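PDB 3PF2: cell wall surface anchor family protein from Streptococcus agalactiae serogroup V, which forms the shaft of a type 1 pilus as its major, or backbone, pilin, and is probably fixed to the peptidoglycan of the cell wall. Local coordinates for residues A[9-14]-A[31-36]; A[41-46]-A[99-104]; A[224-229]-A[241-246]. All blocks are in the same frame, centred on the assembly; numbering follows the deposited sequence.

Interaction 1 of 3, residues A[9-14]-A[31-36]. With CA (calcium ion), chain B.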
loop_
_atom_site.group_PDB
_atom_site.type_symbol
_atom_site.label_atom_id
_atom_site.label_comp_id
_atom_site.label_asym_id
_atom_site.label_seq_id
_atom_site.Cartn_x
_atom_site.Cartn_y
_atom_site.Cartn_z
ATOM N N THR A 9 -9.126 7.839 17.691
ATOM C CA THR A 9 -8.173 7.684 16.592
ATOM C C THR A 9 -8.747 6.827 15.476
ATOM O O THR A 9 -9.626 6.013 15.698
ATOM C CB THR A 9 -6.833 7.077 17.078
ATOM O OG1 THR A 9 -7.088 5.945 17.927
ATOM C CG2 THR A 9 -6.040 8.127 17.863
ATOM N N ASP A 10 -8.249 7.044 14.263
ATOM C CA ASP A 10 -8.625 6.222 13.113
ATOM C C ASP A 10 -7.479 6.283 12.125
ATOM O O ASP A 10 -6.649 7.192 12.185
ATOM C CB ASP A 10 -9.897 6.768 12.451
ATOM C CG ASP A 10 -10.285 6.005 11.188
ATOM O OD1 ASP A 10 -10.170 4.777 11.172
ATOM O OD2 ASP A 10 -10.726 6.626 10.214
ATOM N N LYS A 11 -7.444 5.336 11.191
ATOM C CA LYS A 11 -6.459 5.390 10.114
ATOM C C LYS A 11 -7.198 5.146 8.795
ATOM O O LYS A 11 -8.119 4.333 8.738
ATOM C CB LYS A 11 -5.367 4.332 10.337
ATOM C CG LYS A 11 -4.112 4.469 9.448
ATOM C CD LYS A 11 -3.114 3.343 9.733
ATOM C CE LYS A 11 -1.853 3.467 8.864
ATOM N NZ LYS A 11 -0.777 2.519 9.289
ATOM N N ASP A 12 -6.804 5.880 7.760
ATOM C CA ASP A 12 -7.325 5.704 6.401
ATOM C C ASP A 12 -6.159 5.430 5.453
ATOM O O ASP A 12 -4.994 5.499 5.835
ATOM C CB ASP A 12 -8.018 6.984 5.917
ATOM C CG ASP A 12 -9.290 7.310 6.691
ATOM O OD1 ASP A 12 -9.787 6.441 7.460
ATOM O OD2 ASP A 12 -9.775 8.447 6.536
ATOM N N VAL A 13 -6.495 5.095 4.210
ATOM C CA VAL A 13 -5.510 4.939 3.158
ATOM C C VAL A 13 -6.016 5.604 1.893
ATOM O O VAL A 13 -7.234 5.665 1.656
ATOM C CB VAL A 13 -5.186 3.456 2.888
ATOM C CG1 VAL A 13 -6.385 2.727 2.239
ATOM C CG2 VAL A 13 -3.898 3.308 2.075
ATOM N N LYS A 14 -5.055 6.090 1.099
ATOM C CA LYS A 14 -5.267 6.707 -0.231
ATOM C C LYS A 14 -5.745 8.149 -0.134
ATOM O O LYS A 14 -5.120 9.051 -0.706
ATOM C CB LYS A 14 -6.154 5.841 -1.166
ATOM C CG LYS A 14 -6.203 6.309 -2.653
ATOM C CD LYS A 14 -6.789 5.203 -3.546
ATOM C CE LYS A 14 -6.793 5.619 -4.995
ATOM N NZ LYS A 14 -7.290 4.492 -5.871
ATOM N N TRP A 31 -0.899 6.702 3.766
ATOM C CA TRP A 31 -1.790 6.356 4.877
ATOM C C TRP A 31 -2.112 7.675 5.575
ATOM O O TRP A 31 -1.336 8.638 5.472
ATOM C CB TRP A 31 -1.089 5.435 5.865
ATOM C CG TRP A 31 -0.629 4.114 5.329
ATOM C CD1 TRP A 31 0.636 3.800 4.929
ATOM C CD2 TRP A 31 -1.409 2.918 5.177
ATOM N NE1 TRP A 31 0.697 2.492 4.522
ATOM C CE2 TRP A 31 -0.546 1.924 4.666
ATOM C CE3 TRP A 31 -2.760 2.588 5.430
ATOM C CZ2 TRP A 31 -0.972 0.618 4.397
ATOM C CZ3 TRP A 31 -3.191 1.277 5.146
ATOM C CH2 TRP A 31 -2.291 0.312 4.648
ATOM N N PHE A 32 -3.239 7.733 6.283
ATOM C CA PHE A 32 -3.578 8.934 7.067
ATOM C C PHE A 32 -3.835 8.546 8.516
ATOM O O PHE A 32 -4.794 7.828 8.796
ATOM C CB PHE A 32 -4.801 9.643 6.485
ATOM C CG PHE A 32 -4.568 10.174 5.101
ATOM C CD1 PHE A 32 -4.201 11.492 4.899
ATOM C CD2 PHE A 32 -4.684 9.329 4.000
ATOM C CE1 PHE A 32 -3.953 11.977 3.585
ATOM C CE2 PHE A 32 -4.433 9.787 2.701
ATOM C CZ PHE A 32 -4.081 11.121 2.493
ATOM N N LEU A 33 -2.951 8.982 9.415
ATOM C CA LEU A 33 -3.144 8.746 10.846
ATOM C C LEU A 33 -3.976 9.900 11.363
ATOM O O LEU A 33 -3.628 11.071 11.155
ATOM C CB LEU A 33 -1.799 8.709 11.574
ATOM C CG LEU A 33 -0.844 7.502 11.473
ATOM C CD1 LEU A 33 -0.904 6.740 10.155
ATOM C CD2 LEU A 33 0.603 7.833 11.881
ATOM N N LYS A 34 -5.076 9.591 12.035
ATOM C CA LYS A 34 -6.056 10.610 12.362
ATOM C C LYS A 34 -6.368 10.573 13.842
ATOM O O LYS A 34 -6.565 9.506 14.385
ATOM C CB LYS A 34 -7.361 10.381 11.587
ATOM C CG LYS A 34 -7.177 10.289 10.063
ATOM C CD LYS A 34 -8.269 9.396 9.424
ATOM C CE LYS A 34 -9.686 10.005 9.555
ATOM N NZ LYS A 34 -10.735 9.126 8.949
ATOM N N SER A 35 -6.451 11.740 14.477
ATOM C CA SER A 35 -6.872 11.807 15.878
ATOM C C SER A 35 -7.755 13.007 16.091
ATOM O O SER A 35 -7.501 14.069 15.541
ATOM C CB SER A 35 -5.661 11.965 16.800
ATOM O OG SER A 35 -6.074 11.969 18.162
ATOM N N THR A 36 -8.777 12.856 16.915
ATOM C CA THR A 36 -9.461 14.035 17.429
ATOM C C THR A 36 -8.530 14.782 18.396
ATOM O O THR A 36 -7.614 14.200 18.976
ATOM C CB THR A 36 -10.805 13.699 18.122
ATOM O OG1 THR A 36 -10.563 12.872 19.267
ATOM C CG2 THR A 36 -11.731 12.964 17.177
HETATM CA CA CA B . -10.463 4.672 8.668
HETATM O O HOH W 1 -10.698 2.412 9.327
HETATM O O HOH W 2 -12.816 4.944 8.364
#
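Lys34 reaches across from strand 29-35 to grip two aspartates of strand 9-13. A bend at chi3 (66°) turns its end toward the neighbouring strand, where NZ lies 2.8 Å from Asp10 OD2 and 2.7 Å from Asp12 OD2. It comes to Asp10 OD2 on the anti lone pair, and to Asp12 OD2 on the syn side but well out of the carboxylate plane. Leu119 O is a third acceptor for this buried ammonium, and Asp12 OD2 also takes the N-H of Gly17.

Asp10 OD2 does double duty, since it binds calcium as well. Asp10 OD1 joins it on the metal, and Asp12 OD1 binds the calcium ion at 2.2 Å; Lys11 O, Asp19 and two waters complete seven ligand atoms. Lys34 probably helps balance the negative charge gathered there.

Between the antiparallel strands, Asp10-Lys34 and Asp12-Phe32 are the hydrogen-bonded pairs, with N-H and C=O used in both directions. Asp12 N gives Phe32 O a bond of 3.0 Å, nearly straight at 163°.

On the sheet face opposite Asp10, Asp12 and Lys34, Trp31 is sandwiched between Val13 CG2, 3.6 Å from its CE3, and the extended Lys11 chain. Lys11 CE also packs on Leu33 CD1. Lys11 NZ is joined covalently to Asn152 CG and hydrogen-bonded to Asp51: the Lys-Asn isopeptide crosslink characteristic of Ig-like domains in Gram-positive pilins.

Interaction 2 of 3, residues A[41-46]-A[99-104]. With CA (calcium ion), chain C.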
loop_
_atom_site.group_PDB
_atom_site.type_symbol
_atom_site.label_atom_id
_atom_site.label_comp_id
_atom_site.label_asym_id
_atom_site.label_seq_id
_atom_site.Cartn_x
_atom_site.Cartn_y
_atom_site.Cartn_z
ATOM N N LEU A 41 -6.039 20.570 24.910
ATOM C CA LEU A 41 -4.762 20.011 24.503
ATOM C C LEU A 41 -3.574 20.689 25.217
ATOM O O LEU A 41 -2.558 20.053 25.457
ATOM C CB LEU A 41 -4.587 20.098 22.973
ATOM C CG LEU A 41 -3.319 19.441 22.429
ATOM C CD1 LEU A 41 -3.298 17.916 22.657
ATOM C CD2 LEU A 41 -3.125 19.773 20.961
ATOM N N GLY A 42 -3.721 21.972 25.559
ATOM C CA GLY A 42 -2.654 22.722 26.230
ATOM C C GLY A 42 -2.186 22.110 27.537
ATOM O O GLY A 42 -1.037 22.315 27.944
ATOM N N ASP A 43 -3.074 21.348 28.176
ATOM C CA ASP A 43 -2.784 20.651 29.437
ATOM C C ASP A 43 -1.960 19.376 29.272
ATOM O O ASP A 43 -1.390 18.871 30.242
ATOM C CB ASP A 43 -4.086 20.255 30.130
ATOM C CG ASP A 43 -4.867 21.434 30.671
ATOM O OD1 ASP A 43 -4.307 22.545 30.809
ATOM O OD2 ASP A 43 -6.063 21.223 30.969
ATOM N N TYR A 44 -1.894 18.840 28.053
ATOM C CA TYR A 44 -1.363 17.493 27.858
ATOM C C TYR A 44 0.139 17.411 28.130
ATOM O O TYR A 44 0.886 18.335 27.783
ATOM C CB TYR A 44 -1.712 16.975 26.446
ATOM C CG TYR A 44 -3.123 16.398 26.323
ATOM C CD1 TYR A 44 -4.245 17.114 26.763
ATOM C CD2 TYR A 44 -3.330 15.142 25.735
ATOM C CE1 TYR A 44 -5.539 16.586 26.638
ATOM C CE2 TYR A 44 -4.613 14.602 25.608
ATOM C CZ TYR A 44 -5.703 15.317 26.055
ATOM O OH TYR A 44 -6.956 14.784 25.942
ATOM N N GLU A 45 0.564 16.310 28.751
ATOM C CA GLU A 45 1.965 16.066 29.096
ATOM C C GLU A 45 2.651 15.037 28.187
ATOM O O GLU A 45 3.869 14.831 28.284
ATOM C CB GLU A 45 2.074 15.646 30.576
ATOM C CG GLU A 45 1.356 16.605 31.531
ATOM C CD GLU A 45 1.512 16.217 32.995
ATOM O OE1 GLU A 45 1.589 15.007 33.286
ATOM O OE2 GLU A 45 1.550 17.130 33.862
ATOM N N LYS A 46 1.862 14.402 27.311
ATOM C CA LYS A 46 2.371 13.454 26.327
ATOM C C LYS A 46 1.366 13.332 25.185
ATOM O O LYS A 46 0.155 13.357 25.404
ATOM C CB LYS A 46 2.584 12.070 26.948
ATOM C CG LYS A 46 3.416 11.120 26.082
ATOM C CD LYS A 46 3.377 9.676 26.571
ATOM C CE LYS A 46 4.052 9.499 27.924
ATOM N NZ LYS A 46 5.456 10.012 27.977
ATOM N N LYS A 99 5.343 22.386 23.712
ATOM C CA LYS A 99 4.614 23.108 22.671
ATOM C C LYS A 99 3.100 22.931 22.729
ATOM O O LYS A 99 2.378 23.478 21.892
ATOM C CB LYS A 99 5.139 22.728 21.276
ATOM C CG LYS A 99 6.593 23.115 21.033
ATOM C CD LYS A 99 6.766 24.627 20.947
ATOM C CE LYS A 99 8.232 25.010 20.784
ATOM N NZ LYS A 99 8.373 26.454 20.439
ATOM N N PHE A 100 2.610 22.201 23.730
ATOM C CA PHE A 100 1.186 21.877 23.783
ATOM C C PHE A 100 0.278 23.100 23.885
ATOM O O PHE A 100 -0.813 23.109 23.313
ATOM C CB PHE A 100 0.896 20.825 24.865
ATOM C CG PHE A 100 1.433 19.446 24.528
ATOM C CD1 PHE A 100 1.837 19.126 23.219
ATOM C CD2 PHE A 100 1.514 18.459 25.500
ATOM C CE1 PHE A 100 2.332 17.852 22.905
ATOM C CE2 PHE A 100 1.999 17.157 25.198
ATOM C CZ PHE A 100 2.411 16.857 23.904
ATOM N N LYS A 101 0.744 24.133 24.590
ATOM C CA LYS A 101 0.010 25.394 24.695
ATOM C C LYS A 101 -0.077 26.129 23.357
ATOM O O LYS A 101 -1.127 26.670 23.003
ATOM C CB LYS A 101 0.650 26.302 25.753
ATOM C CG LYS A 101 0.319 25.904 27.188
ATOM C CD LYS A 101 -1.116 26.276 27.546
ATOM C CE LYS A 101 -1.423 25.948 29.001
ATOM N NZ LYS A 101 -2.838 26.282 29.343
ATOM N N GLU A 102 1.030 26.137 22.626
ATOM C CA GLU A 102 1.093 26.812 21.332
ATOM C C GLU A 102 0.229 26.123 20.285
ATOM O O GLU A 102 -0.412 26.795 19.473
ATOM C CB GLU A 102 2.534 26.926 20.853
ATOM C CG GLU A 102 3.314 28.010 21.588
ATOM C CD GLU A 102 4.809 27.793 21.553
ATOM O OE1 GLU A 102 5.390 27.780 20.442
ATOM O OE2 GLU A 102 5.404 27.643 22.645
ATOM N N ILE A 103 0.208 24.788 20.327
ATOM C CA ILE A 103 -0.646 23.987 19.436
ATOM C C ILE A 103 -2.114 24.219 19.790
ATOM O O ILE A 103 -2.955 24.386 18.901
ATOM C CB ILE A 103 -0.270 22.473 19.455
ATOM C CG1 ILE A 103 1.178 22.273 18.982
ATOM C CG2 ILE A 103 -1.233 21.669 18.570
ATOM C CD1 ILE A 103 1.821 20.942 19.381
ATOM N N ALA A 104 -2.410 24.261 21.089
ATOM C CA ALA A 104 -3.756 24.569 21.577
ATOM C C ALA A 104 -4.269 25.927 21.087
ATOM O O ALA A 104 -5.462 26.073 20.787
ATOM C CB ALA A 104 -3.803 24.501 23.104
HETATM CA CA CA C . -0.176 13.422 33.739
#
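Phe100 points its ring from the start of helix 100-106 edge-on at the backbone of Tyr44, Glu45 and Lys46. Lys46 N and the carbonyl carbon of Glu45 lie in the ring plane at that edge, with Lys46 N 3.5 Å from CE2, while Leu41 O approaches obliquely, 3.6 Å from Phe100 CB. Tyr44 turns its own ring away from the helix; Leu41 CD1 sits over one face of it, and Tyr44 CB packs on the Phe100 rim. Phe47 of strand 46-52 touches both Phe100 and Leu41.

No hydrogen bond joins the two segments. The closest backbone approach is at Gly42, whose CA is 4.1 Å from that of Lys101 and directs a CA-H at Phe100 O over 3.5 Å. That carbonyl also accepts Ala104 N within the helix. Ala104 CB comes 3.5 Å from Gly42 N, and Leu41, its CG anti to the backbone N (chi1 -176°), brings CD2 to 3.6 Å from Ile103 CG2. Toward the surface, the bent Lys101 chain lays its methylenes beside Gly42 O; its NZ stays 4.3 Å from Asp43 OD1, beyond a salt bridge.

The 3-10 turn 41-43, closed by Tyr44 N on Leu41 O, leads through Tyr44 to Glu45. There OE1 alone of the carboxylate binds calcium, while OE2 accepts Lys164 N. Asp159, Thr161, Asp163, Ala165 and Asn167 supply the other protein ligands, making this a calcium-binding loop that starts at the end of strand 155-159 and runs toward strand 169-171, joined from outside by one glutamate.

Interaction 3 of 3, residues A[224-229]-A[241-246]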
loop_
_atom_site.group_PDB
_atom_site.type_symbol
_atom_site.label_atom_id
_atom_site.label_comp_id
_atom_site.label_asym_id
_atom_site.label_seq_id
_atom_site.Cartn_x
_atom_site.Cartn_y
_atom_site.Cartn_z
ATOM N N ASN A 224 13.146 -13.809 -10.283
ATOM C CA ASN A 224 13.441 -14.943 -11.141
ATOM C C ASN A 224 13.769 -14.471 -12.552
ATOM O O ASN A 224 12.869 -14.174 -13.349
ATOM C CB ASN A 224 12.314 -15.984 -11.134
ATOM C CG ASN A 224 12.687 -17.254 -11.889
ATOM O OD1 ASN A 224 13.678 -17.290 -12.628
ATOM N ND2 ASN A 224 11.901 -18.303 -11.708
ATOM N N LYS A 225 15.065 -14.408 -12.859
ATOM C CA LYS A 225 15.502 -13.891 -14.160
ATOM C C LYS A 225 15.079 -14.761 -15.346
ATOM O O LYS A 225 15.119 -14.302 -16.485
ATOM C CB LYS A 225 17.018 -13.633 -14.194
ATOM C CG LYS A 225 17.450 -12.302 -13.622
ATOM C CD LYS A 225 18.976 -12.158 -13.761
ATOM C CE LYS A 225 19.436 -10.709 -13.725
ATOM N NZ LYS A 225 19.325 -10.100 -12.367
ATOM N N ASN A 226 14.670 -16.004 -15.085
ATOM C CA ASN A 226 14.165 -16.869 -16.147
ATOM C C ASN A 226 12.885 -16.333 -16.760
ATOM O O ASN A 226 12.548 -16.666 -17.897
ATOM C CB ASN A 226 13.905 -18.290 -15.646
ATOM C CG ASN A 226 15.158 -18.969 -15.147
ATOM O OD1 ASN A 226 16.248 -18.757 -15.682
ATOM N ND2 ASN A 226 15.008 -19.794 -14.114
ATOM N N TYR A 227 12.173 -15.507 -16.000
ATOM C CA TYR A 227 10.892 -14.982 -16.449
ATOM C C TYR A 227 10.982 -13.603 -17.078
ATOM O O TYR A 227 9.955 -13.044 -17.464
ATOM C CB TYR A 227 9.898 -14.923 -15.280
ATOM C CG TYR A 227 9.586 -16.245 -14.627
ATOM C CD1 TYR A 227 9.816 -17.467 -15.285
ATOM C CD2 TYR A 227 9.019 -16.281 -13.356
ATOM C CE1 TYR A 227 9.498 -18.677 -14.680
ATOM C CE2 TYR A 227 8.713 -17.484 -12.737
ATOM C CZ TYR A 227 8.959 -18.673 -13.403
ATOM O OH TYR A 227 8.634 -19.855 -12.792
ATOM N N ILE A 228 12.190 -13.053 -17.173
ATOM C CA ILE A 228 12.369 -11.670 -17.617
ATOM C C ILE A 228 13.117 -11.645 -18.947
ATOM O O ILE A 228 14.201 -12.225 -19.062
ATOM C CB ILE A 228 13.128 -10.831 -16.548
ATOM C CG1 ILE A 228 12.373 -10.859 -15.209
ATOM C CG2 ILE A 228 13.328 -9.390 -17.025
ATOM C CD1 ILE A 228 13.131 -10.265 -14.049
ATOM N N ALA A 229 12.526 -10.995 -19.945
ATOM C CA ALA A 229 13.170 -10.807 -21.243
ATOM C C ALA A 229 14.211 -9.697 -21.140
ATOM O O ALA A 229 13.877 -8.531 -20.896
ATOM C CB ALA A 229 12.133 -10.485 -22.317
ATOM N N LYS A 241 9.363 -13.306 -20.267
ATOM C CA LYS A 241 9.847 -14.391 -21.118
ATOM C C LYS A 241 9.376 -15.730 -20.554
ATOM O O LYS A 241 9.358 -15.920 -19.341
ATOM C CB LYS A 241 11.383 -14.311 -21.150
ATOM C CG LYS A 241 12.164 -15.436 -21.771
ATOM C CD LYS A 241 13.678 -15.175 -21.625
ATOM C CE LYS A 241 14.263 -15.823 -20.362
ATOM N NZ LYS A 241 15.563 -15.211 -19.927
ATOM N N SER A 242 8.988 -16.664 -21.418
ATOM C CA SER A 242 8.705 -18.003 -20.920
ATOM C C SER A 242 10.010 -18.773 -20.696
ATOM O O SER A 242 10.932 -18.727 -21.534
ATOM C CB SER A 242 7.738 -18.777 -21.832
ATOM O OG SER A 242 8.263 -18.949 -23.133
ATOM N N HIS A 243 10.075 -19.451 -19.554
ATOM C CA HIS A 243 11.213 -20.292 -19.175
ATOM C C HIS A 243 11.146 -21.608 -19.968
ATOM O O HIS A 243 10.169 -21.880 -20.676
ATOM C CB HIS A 243 11.198 -20.509 -17.653
ATOM C CG HIS A 243 12.365 -21.290 -17.116
ATOM N ND1 HIS A 243 13.666 -21.066 -17.518
ATOM C CD2 HIS A 243 12.427 -22.268 -16.180
ATOM C CE1 HIS A 243 14.475 -21.885 -16.871
ATOM N NE2 HIS A 243 13.749 -22.626 -16.054
ATOM N N THR A 244 12.188 -22.421 -19.857
ATOM C CA THR A 244 12.279 -23.660 -20.631
ATOM C C THR A 244 11.207 -24.699 -20.278
ATOM O O THR A 244 11.073 -25.701 -20.978
ATOM C CB THR A 244 13.676 -24.284 -20.485
ATOM O OG1 THR A 244 13.971 -24.457 -19.096
ATOM C CG2 THR A 244 14.722 -23.375 -21.102
ATOM N N ASP A 245 10.470 -24.466 -19.186
ATOM C CA ASP A 245 9.313 -25.294 -18.805
ATOM C C ASP A 245 7.991 -24.619 -19.192
ATOM O O ASP A 245 6.912 -25.040 -18.763
ATOM C CB ASP A 245 9.333 -25.625 -17.295
ATOM C CG ASP A 245 9.317 -24.382 -16.408
ATOM O OD1 ASP A 245 9.148 -23.259 -16.927
ATOM O OD2 ASP A 245 9.481 -24.527 -15.175
ATOM N N GLY A 246 8.086 -23.575 -20.012
ATOM C CA GLY A 246 6.915 -22.841 -20.484
ATOM C C GLY A 246 6.410 -21.780 -19.513
ATOM O O GLY A 246 5.626 -20.923 -19.902
HETATM O O HOH W 3 9.987 -22.269 -13.414
#
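Lys241 and Tyr227 meet through their backbones in the close-packed part of this contact. Lys241 N donates to Tyr227 O at 2.9 Å. In return the CA-H of Tyr227 is directed at the carbonyl of its partner, with Tyr227 CA 3.4 Å from Lys241 O. Beside this pair Lys241 CB rests against Ala229, whose backbone is hydrogen-bonded to Lys239. Equally tight is the stack of Asn226 on His243: the amide lies on the imidazole with the planes 7° apart, and Asn226 CB, 3.4 Å from His243 ND1, makes a CH-pi contact over the ring. A trans first torsion swings the imidazole alongside Asn226, pointing the same way. Thr244 OG1 lies over the opposite face of the imidazole. The Tyr227 ring lies inward, on Phe248 and Glu249 of strand 247-253, and meets His243 CB in plane at its edge, 3.9 Å from Tyr227 CE1. Asn224 ND2 sits over one face of the tyrosine.

Each segment contains a turn. Asn224 OD1 accepts Asn226 N, an Asx turn that opens the 3-10 segment 225-227; His243 to Gly246 form a type I beta turn leading into strand 247-253. The pair thus packs the loop after helix 216-221 onto the connection between strand 239-241 and strand 247-253 in the prealbumin-like domain.

At its margins the grip is looser. Lys241, bent at chi3, brings CE to 3.1 Å from Asn226 O, but its NZ makes a weak hydrogen bond, with Lys241 NZ 3.4 Å from Ile228 O. At the other end Tyr227 and Asp245 do not touch: a water bonded to Tyr227 OH donates to Asp245 OD2, and Thr247 OG1 also holds the tyrosine hydroxyl.

Overall arrangement
The three contacts follow one another along the chain, each closing before the next opens. Interactions 1 and 2 lie on the same side of the chain's centre, with centres about 21 Å apart and nearest atoms about 7 Å. Strand 29-35 of interaction 1 leads into the loop 41-46 of interaction 2, and strand 46-52 lies beside both. Each has its own calcium ion. Interaction 3 lies on the opposite side of the centre, in the prealbumin-like region, its centre about 42 Å from that of interaction 1 and 59 Å from that of interaction 2. The spread reflects an elongated pilin fragment, consistent with its place in the pilus shaft.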